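Local coordinates for protein inositol-3-phosphate synthase (Caenorhabditis elegans, PDB 1VKO) that binds NAD, potassium and pyrophosphate as a tetramer with the Rossmann-type fold of the myo-inositol-1-phosphate synthase family, at residues V120-T125 / L451-E456; V146-P151 / A458-Y463. One frame throughout, in Å; residues are numbered along the deposited sequence.

Interaction 1. Residues V120-T125 / L451-E456; sequences VTQTAT and LAILTE
Thr121 OG1 rests on Ile453 CG2 at 4.0 Å while hydrogen-bonding to Asp450 OD1, one turn earlier on the helix of Ile453, and weakly to Ser119 OG. The hydroxyl thus has polar partners of its own although it sits on a hydrocarbon surface. Its torsion explains this division of labour: with OG1 between the backbone N and the carbonyl carbon (chi1 58°), the methyl is left anti to the carbonyl carbon and reaches the next residue of the helix, Leu454. There Thr121 CG2 lies 3.9 Å from Leu454 CD2, and the branch point of that leucine is equally near. Ile453 contributes both branches. Beyond CG2, its extended outer arm (chi2 172°) brings CD1 to 4.1 Å from Thr121 OG1, and the same methyl meets the amide end of Gln122, whose chain bends at chi2 and crosses that of the isoleucine at about a right angle. Between the two segments the backbones come closest at Thr121 and Ile453, whose CA atoms are 7.7 Å apart. All four touching residues are buried. Asp450 also binds Val120 N through OD2, so its carboxylate ties the start of the short helix to the long one. The example is one of helix-to-helix packing in the core, where the short helix that starts at Val120 lies against helix 440-458, which on another face meets strands 242-247 and 295-298 of the parallel Rossmann-type sheet.

Interaction 2. Residues V146-P151 / A458-Y463; sequences VPILSP and ASRVSY
An irregular run through Pro147 and Ile148 passes the type I beta turn from Ala458 to Val461 without pairing with it, the closest CA atoms, those of Ile148 and Arg460, being 9.8 Å apart. That turn takes the chain from the end of helix 440-458 into strand 461-464 of an antiparallel sheet, and it is closed by the bond from Val461 N to Ala458 O at 3.1 Å. The gap to the loop is bridged by one long side chain. Arg460 leaves the turn with CG anti to its carbonyl carbon, runs extended through chi2, and then bends at chi3 (-74°), which brings the end of the guanidinium up to a backbone carbonyl. Both terminal nitrogens grip the same acceptor: NH2 lies 2.9 Å from Pro147 O, and NH1 lies 3.0 Å from Pro147 O. The oxygen sits at the edge of the guanidinium, close to its plane, so it faces the fork between the two nitrogens. Sharing one acceptor bends both bonds, with N-H...O angles of 144° for NH2 and 142° for NH1. Seen from the carbonyl, both donors come from the same face, tilted moderately out of its plane.

The cation has further partners in its own chain. NH1 bonds to Val71 O at the end of strand 56-71, while NH2 forms a salt bridge with Glu456 OE1 from helix 440-458, so loop, helix and the end of a sheet strand converge on one buried side chain whose rotation they would together restrain. Ile148 adds a looser approach, with Arg460 NH2 3.8 Å from Ile148 CA and 4.3 Å from Ile148 CG2.

Overall arrangement
The two contacts adjoin, with centres about 9 Å apart, and both recruit the C-terminal half of helix 440-458 or the turn that follows it. Interaction 1 is fully buried and nearly all van der Waals, two helices meeting mainly through the branched side chains of a threonine, an isoleucine and a leucine. Interaction 2, farther from the middle of the chain and only partly buried, depends instead on a charged side chain holding a backbone oxygen. They share a seam: Thr121 CB lies 3.7 Å from Ile148 CD1, and Ile453 CD1 lies 3.8 Å from Leu149 O. Glu456 belongs to the helix of interaction 1 yet serves interaction 2, connecting the Rossmann-type core with the antiparallel sheet.

Interaction 1. Residues V120-T125 / L451-E456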
loop_
_atom_site.group_PDB
_atom_site.type_symbol
_atom_site.label_atom_id
_atom_site.label_comp_id
_atom_site.label_asym_id
_atom_site.label_seq_id
_atom_site.Cartn_x
_atom_site.Cartn_y
_atom_site.Cartn_z
ATOM N N VAL A 120 6.560 -1.784 27.271
ATOM C CA VAL A 120 7.785 -1.001 27.491
ATOM C C VAL A 120 8.513 -1.475 28.760
ATOM O O VAL A 120 9.732 -1.724 28.728
ATOM C CB VAL A 120 7.553 0.523 27.562
ATOM C CG1 VAL A 120 8.846 1.271 27.877
ATOM C CG2 VAL A 120 7.015 1.057 26.248
ATOM N N THR A 121 7.786 -1.648 29.861
ATOM C CA THR A 121 8.450 -1.921 31.137
ATOM C C THR A 121 9.109 -3.286 31.147
ATOM O O THR A 121 10.139 -3.433 31.756
ATOM C CB THR A 121 7.498 -1.768 32.329
ATOM O OG1 THR A 121 6.370 -2.652 32.203
ATOM C CG2 THR A 121 6.887 -0.359 32.359
ATOM N N GLN A 122 8.530 -4.266 30.447
ATOM C CA GLN A 122 9.012 -5.628 30.515
ATOM C C GLN A 122 10.065 -5.902 29.466
ATOM O O GLN A 122 10.833 -6.829 29.646
ATOM C CB GLN A 122 7.894 -6.680 30.383
ATOM C CG GLN A 122 6.835 -6.678 31.475
ATOM C CD GLN A 122 7.415 -6.606 32.905
ATOM O OE1 GLN A 122 7.184 -5.630 33.626
ATOM N NE2 GLN A 122 8.153 -7.634 33.304
ATOM N N THR A 123 10.107 -5.109 28.381
ATOM C CA THR A 123 11.010 -5.397 27.249
ATOM C C THR A 123 11.813 -4.244 26.616
ATOM O O THR A 123 12.733 -4.511 25.835
ATOM C CB THR A 123 10.313 -6.283 26.122
ATOM O OG1 THR A 123 9.535 -5.470 25.247
ATOM C CG2 THR A 123 9.278 -7.211 26.704
ATOM N N ALA A 124 11.513 -2.984 26.926
ATOM C CA ALA A 124 12.425 -1.912 26.487
ATOM C C ALA A 124 13.795 -2.048 27.155
ATOM O O ALA A 124 13.902 -2.508 28.305
ATOM C CB ALA A 124 11.832 -0.522 26.750
ATOM N N THR A 125 14.852 -1.715 26.419
ATOM C CA THR A 125 16.150 -1.544 27.068
ATOM C C THR A 125 16.556 -0.075 26.993
ATOM O O THR A 125 16.010 0.710 26.197
ATOM C CB THR A 125 17.239 -2.416 26.474
ATOM O OG1 THR A 125 17.344 -2.124 25.083
ATOM C CG2 THR A 125 16.903 -3.944 26.580
ATOM N N LEU A 451 0.698 0.676 32.299
ATOM C CA LEU A 451 0.077 1.784 33.047
ATOM C C LEU A 451 0.005 1.413 34.544
ATOM O O LEU A 451 0.424 2.173 35.425
ATOM C CB LEU A 451 -1.300 2.138 32.481
ATOM C CG LEU A 451 -1.368 2.769 31.079
ATOM C CD1 LEU A 451 -2.695 2.406 30.432
ATOM C CD2 LEU A 451 -1.178 4.285 31.103
ATOM N N ALA A 452 -0.499 0.225 34.833
ATOM C CA ALA A 452 -0.579 -0.205 36.210
ATOM C C ALA A 452 0.832 -0.106 36.813
ATOM O O ALA A 452 1.005 0.405 37.932
ATOM C CB ALA A 452 -1.132 -1.635 36.296
ATOM N N ILE A 453 1.835 -0.548 36.054
ATOM C CA ILE A 453 3.144 -0.832 36.625
ATOM C C ILE A 453 3.879 0.476 36.910
ATOM O O ILE A 453 4.486 0.660 37.965
ATOM C CB ILE A 453 3.912 -1.843 35.734
ATOM C CG1 ILE A 453 3.353 -3.259 35.977
ATOM C CG2 ILE A 453 5.429 -1.808 35.979
ATOM C CD1 ILE A 453 3.879 -4.315 35.042
ATOM N N LEU A 454 3.787 1.415 35.993
ATOM C CA LEU A 454 4.397 2.704 36.226
ATOM C C LEU A 454 3.690 3.474 37.332
ATOM O O LEU A 454 4.316 4.311 37.998
ATOM C CB LEU A 454 4.410 3.511 34.926
ATOM C CG LEU A 454 5.311 2.868 33.892
ATOM C CD1 LEU A 454 4.991 3.380 32.533
ATOM C CD2 LEU A 454 6.824 3.005 34.232
ATOM N N THR A 455 2.393 3.204 37.535
ATOM C CA THR A 455 1.645 3.851 38.616
ATOM C C THR A 455 2.123 3.407 40.004
ATOM O O THR A 455 2.390 4.246 40.859
ATOM C CB THR A 455 0.141 3.632 38.474
ATOM O OG1 THR A 455 -0.321 4.274 37.282
ATOM C CG2 THR A 455 -0.606 4.381 39.588
ATOM N N GLU A 456 2.227 2.092 40.209
ATOM C CA GLU A 456 2.721 1.547 41.471
ATOM C C GLU A 456 4.131 2.044 41.753
ATOM O O GLU A 456 4.483 2.302 42.906
ATOM C CB GLU A 456 2.709 0.021 41.451
ATOM C CG GLU A 456 2.854 -0.633 42.818
ATOM C CD GLU A 456 4.267 -0.588 43.358
ATOM O OE1 GLU A 456 5.206 -0.842 42.571
ATOM O OE2 GLU A 456 4.450 -0.312 44.577
#

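Interaction 2. Residues V146-P151 / A458-Y463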
loop_
_atom_site.group_PDB
_atom_site.type_symbol
_atom_site.label_atom_id
_atom_site.label_comp_id
_atom_site.label_asym_id
_atom_site.label_seq_id
_atom_site.Cartn_x
_atom_site.Cartn_y
_atom_site.Cartn_z
ATOM N N VAL A 146 15.143 0.677 38.232
ATOM C CA VAL A 146 14.519 0.645 39.559
ATOM C C VAL A 146 13.556 -0.550 39.609
ATOM O O VAL A 146 12.934 -0.880 38.610
ATOM C CB VAL A 146 13.855 1.991 40.021
ATOM C CG1 VAL A 146 14.885 3.094 40.166
ATOM C CG2 VAL A 146 12.777 2.440 39.103
ATOM N N PRO A 147 13.521 -1.260 40.732
ATOM C CA PRO A 147 12.657 -2.435 40.861
ATOM C C PRO A 147 11.195 -2.099 40.587
ATOM O O PRO A 147 10.663 -1.124 41.133
ATOM C CB PRO A 147 12.871 -2.879 42.325
ATOM C CG PRO A 147 14.248 -2.340 42.700
ATOM C CD PRO A 147 14.355 -1.039 41.932
ATOM N N ILE A 148 10.559 -2.881 39.713
ATOM C CA ILE A 148 9.146 -2.670 39.362
ATOM C C ILE A 148 8.426 -4.007 39.328
ATOM O O ILE A 148 9.065 -5.032 39.287
ATOM C CB ILE A 148 8.986 -1.946 38.002
ATOM C CG1 ILE A 148 9.697 -2.723 36.881
ATOM C CG2 ILE A 148 9.458 -0.500 38.102
ATOM C CD1 ILE A 148 9.469 -2.207 35.481
ATOM N N LEU A 149 7.097 -3.997 39.352
ATOM C CA LEU A 149 6.336 -5.241 39.244
ATOM C C LEU A 149 6.568 -5.988 37.926
ATOM O O LEU A 149 6.958 -5.398 36.919
ATOM C CB LEU A 149 4.847 -4.947 39.374
ATOM C CG LEU A 149 4.344 -4.294 40.648
ATOM C CD1 LEU A 149 3.032 -3.608 40.335
ATOM C CD2 LEU A 149 4.196 -5.364 41.749
ATOM N N SER A 150 6.353 -7.300 37.959
ATOM C CA SER A 150 6.125 -8.068 36.748
ATOM C C SER A 150 4.642 -8.250 36.669
ATOM O O SER A 150 3.990 -8.340 37.712
ATOM C CB SER A 150 6.750 -9.455 36.874
ATOM O OG SER A 150 6.058 -10.402 36.063
ATOM N N PRO A 151 4.077 -8.359 35.475
ATOM C CA PRO A 151 2.626 -8.539 35.379
ATOM C C PRO A 151 2.194 -9.837 36.044
ATOM O O PRO A 151 1.014 -10.012 36.303
ATOM C CB PRO A 151 2.372 -8.589 33.871
ATOM C CG PRO A 151 3.542 -7.815 33.276
ATOM C CD PRO A 151 4.715 -8.301 34.142
ATOM N N ALA A 458 5.412 4.939 40.607
ATOM C CA ALA A 458 5.311 6.338 41.011
ATOM C C ALA A 458 4.809 6.463 42.468
ATOM O O ALA A 458 5.160 7.420 43.195
ATOM C CB ALA A 458 4.430 7.116 40.042
ATOM N N SER A 459 4.001 5.488 42.898
ATOM C CA SER A 459 3.461 5.499 44.245
ATOM C C SER A 459 4.587 5.301 45.251
ATOM O O SER A 459 4.384 5.531 46.440
ATOM C CB SER A 459 2.350 4.456 44.420
ATOM O OG SER A 459 2.846 3.219 44.893
ATOM N N ARG A 460 5.768 4.900 44.756
ATOM C CA ARG A 460 6.980 4.649 45.564
ATOM C C ARG A 460 8.036 5.746 45.497
ATOM O O ARG A 460 9.081 5.656 46.134
ATOM C CB ARG A 460 7.636 3.310 45.192
ATOM C CG ARG A 460 6.981 2.123 45.879
ATOM C CD ARG A 460 7.691 0.777 45.648
ATOM N NE ARG A 460 7.459 0.266 44.297
ATOM C CZ ARG A 460 8.387 0.045 43.366
ATOM N NH1 ARG A 460 9.679 0.253 43.585
ATOM N NH2 ARG A 460 8.004 -0.417 42.188
ATOM N N VAL A 461 7.782 6.783 44.725
ATOM C CA VAL A 461 8.768 7.847 44.576
ATOM C C VAL A 461 8.319 9.089 45.350
ATOM O O VAL A 461 7.143 9.450 45.322
ATOM C CB VAL A 461 9.012 8.196 43.074
ATOM C CG1 VAL A 461 10.040 9.312 42.929
ATOM C CG2 VAL A 461 9.443 6.957 42.284
ATOM N N SER A 462 9.263 9.733 46.032
ATOM C CA SER A 462 9.033 11.065 46.603
ATOM C C SER A 462 10.275 11.945 46.430
ATOM O O SER A 462 11.346 11.455 46.130
ATOM C CB SER A 462 8.649 10.949 48.077
ATOM O OG SER A 462 9.679 10.305 48.814
ATOM N N TYR A 463 10.124 13.250 46.610
ATOM C CA TYR A 463 11.244 14.179 46.420
ATOM C C TYR A 463 11.150 15.340 47.424
ATOM O O TYR A 463 10.090 15.611 47.966
ATOM C CB TYR A 463 11.262 14.702 44.968
ATOM C CG TYR A 463 10.132 15.656 44.668
ATOM C CD1 TYR A 463 8.819 15.200 44.564
ATOM C CD2 TYR A 463 10.370 17.013 44.527
ATOM C CE1 TYR A 463 7.780 16.063 44.322
ATOM C CE2 TYR A 463 9.327 17.900 44.272
ATOM C CZ TYR A 463 8.032 17.423 44.170
ATOM O OH TYR A 463 6.974 18.296 43.925
#